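Local coordinates for aldo-keto Reductase, OXIDOREDUCTASE (PDB 5T79), which binds NADPH in a TIM-barrel fold and probably works as an aldo-keto reductase, of interest for converting 3-hydroxybutanal to 1,3-butanediol, at residues 272-276 and 313-317. Numbering follows the deposited sequence.
Sequences RRGQK and NRRFS
R273 reaches F316 and R315 through a chain that starts with CG anti to the carbonyl carbon and bends at chi3 (49°), which lays its guanidinium flat over the F316 ring. In N313, CG stands anti to the backbone N (chi1 -172°), and the amide is sent back to the backbone carbonyl of R273, just past helix 257-272. The stack is nearly parallel, the planes 6° apart, and offset: R273 CZ sits 4.1 Å from the F316 ring centroid, a cation-pi contact over the face. Over the opposite guanidinium face lies N313 OD1, near R273 NH2 but too badly angled to bond. At the edge, R273 also bonds in the guanidinium plane. NH1 and NH2 of R273 grip R315 O end-on; the NH1 to O bond, 2.8 Å, runs in the carbonyl plane of R315, whereas NH2 comes from above that plane. Side-on, R273 NE (2.9 Å) and NH2 both donate to OE1 of Q275, which probably helps orient the amide, whose NE2 donates to N313 O at 3.0 Å, tilted out of the amide plane. R273 NH2 adds a weak bond to the same carbonyl. N313 ND2 returns the exchange with a 2.8 Å bond to R273 O, and a water bridges ND2 to G274 O. G274, at positive phi, ends helix 257-272 in a Schellman motif; S317 is the N-cap of helix 318-329, and M280 of helix 277-285 packs against R273, Q275 and F316. The contact thus ties two interhelical loops together on the surface of the TIM barrel. A salt bridge from R273 NH1 to E320 probably offsets the arginine's charge, while the stack and the bonds to R315 O and Q275 OE1, both in the guanidinium plane, together restrict rotation of the group.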
# COMPACT_ATOMS: atom_id res chain seq x y z
N ARG A 272 18.68 -19.58 6.76
CA ARG A 272 18.77 -20.24 8.08
C ARG A 272 17.40 -20.35 8.72
O ARG A 272 17.14 -21.29 9.48
CB ARG A 272 19.73 -19.49 9.02
CG ARG A 272 21.21 -19.70 8.70
CD ARG A 272 22.13 -19.12 9.78
NE ARG A 272 22.17 -17.65 9.77
CZ ARG A 272 22.92 -16.92 8.96
NH1 ARG A 272 23.70 -17.50 8.06
NH2 ARG A 272 22.90 -15.60 9.04
N ARG A 273 16.50 -19.40 8.39
CA ARG A 273 15.13 -19.38 8.89
C ARG A 273 14.19 -20.29 8.05
O ARG A 273 13.05 -20.51 8.44
CB ARG A 273 14.61 -17.94 8.90
CG ARG A 273 15.30 -17.04 9.94
CD ARG A 273 14.86 -15.58 9.82
NE ARG A 273 13.40 -15.42 9.75
CZ ARG A 273 12.60 -15.33 10.81
NH1 ARG A 273 13.10 -15.39 12.04
NH2 ARG A 273 11.29 -15.19 10.64
N GLY A 274 14.69 -20.82 6.93
CA GLY A 274 13.90 -21.67 6.04
C GLY A 274 12.91 -20.91 5.19
O GLY A 274 11.81 -21.39 4.91
N GLN A 275 13.27 -19.69 4.76
CA GLN A 275 12.35 -18.91 3.92
C GLN A 275 13.14 -18.08 2.91
O GLN A 275 14.37 -17.99 3.01
CB GLN A 275 11.40 -18.04 4.78
CG GLN A 275 12.09 -16.89 5.54
CD GLN A 275 11.22 -16.17 6.54
OE1 GLN A 275 11.73 -15.46 7.41
NE2 GLN A 275 9.89 -16.27 6.43
N LYS A 276 12.43 -17.53 1.92
CA LYS A 276 13.02 -16.66 0.91
C LYS A 276 13.32 -15.32 1.53
O LYS A 276 12.69 -14.95 2.53
CB LYS A 276 12.06 -16.48 -0.28
CG LYS A 276 11.75 -17.77 -1.05
CD LYS A 276 10.69 -17.51 -2.11
CE LYS A 276 10.63 -18.62 -3.13
NZ LYS A 276 10.04 -18.14 -4.41
N ASN A 313 5.94 -17.93 9.10
CA ASN A 313 7.28 -17.82 9.68
C ASN A 313 7.67 -16.34 9.80
O ASN A 313 8.56 -15.89 9.08
CB ASN A 313 8.24 -18.60 8.75
CG ASN A 313 9.66 -18.79 9.21
OD1 ASN A 313 10.05 -18.41 10.31
ND2 ASN A 313 10.45 -19.42 8.36
N ARG A 314 7.01 -15.58 10.69
CA ARG A 314 7.28 -14.15 10.80
C ARG A 314 7.69 -13.68 12.21
O ARG A 314 7.62 -12.48 12.51
CB ARG A 314 6.08 -13.33 10.28
CG ARG A 314 4.77 -13.47 11.05
CD ARG A 314 3.77 -12.51 10.44
NE ARG A 314 2.55 -12.47 11.22
CZ ARG A 314 2.30 -11.58 12.17
NH1 ARG A 314 3.18 -10.62 12.44
NH2 ARG A 314 1.17 -11.63 12.86
N ARG A 315 8.21 -14.60 13.03
CA ARG A 315 8.70 -14.23 14.36
C ARG A 315 10.19 -14.01 14.31
O ARG A 315 10.91 -14.76 13.63
CB ARG A 315 8.35 -15.31 15.40
CG ARG A 315 6.89 -15.33 15.81
CD ARG A 315 6.60 -16.42 16.82
NE ARG A 315 5.16 -16.68 16.97
CZ ARG A 315 4.37 -16.09 17.85
NH1 ARG A 315 4.86 -15.18 18.69
NH2 ARG A 315 3.08 -16.39 17.91
N PHE A 316 10.67 -12.99 15.03
CA PHE A 316 12.08 -12.65 15.14
C PHE A 316 12.49 -12.55 16.60
O PHE A 316 11.76 -11.95 17.39
CB PHE A 316 12.38 -11.32 14.44
CG PHE A 316 12.17 -11.36 12.95
CD1 PHE A 316 10.92 -11.12 12.40
CD2 PHE A 316 13.24 -11.61 12.09
CE1 PHE A 316 10.73 -11.16 11.03
CE2 PHE A 316 13.04 -11.63 10.71
CZ PHE A 316 11.80 -11.40 10.19
N SER A 317 13.65 -13.10 16.95
CA SER A 317 14.19 -13.02 18.31
C SER A 317 15.01 -11.74 18.45
O SER A 317 15.32 -11.08 17.45
CB SER A 317 15.05 -14.24 18.62
OG SER A 317 16.15 -14.29 17.72
O HOH W 1 9.11 -20.56 5.83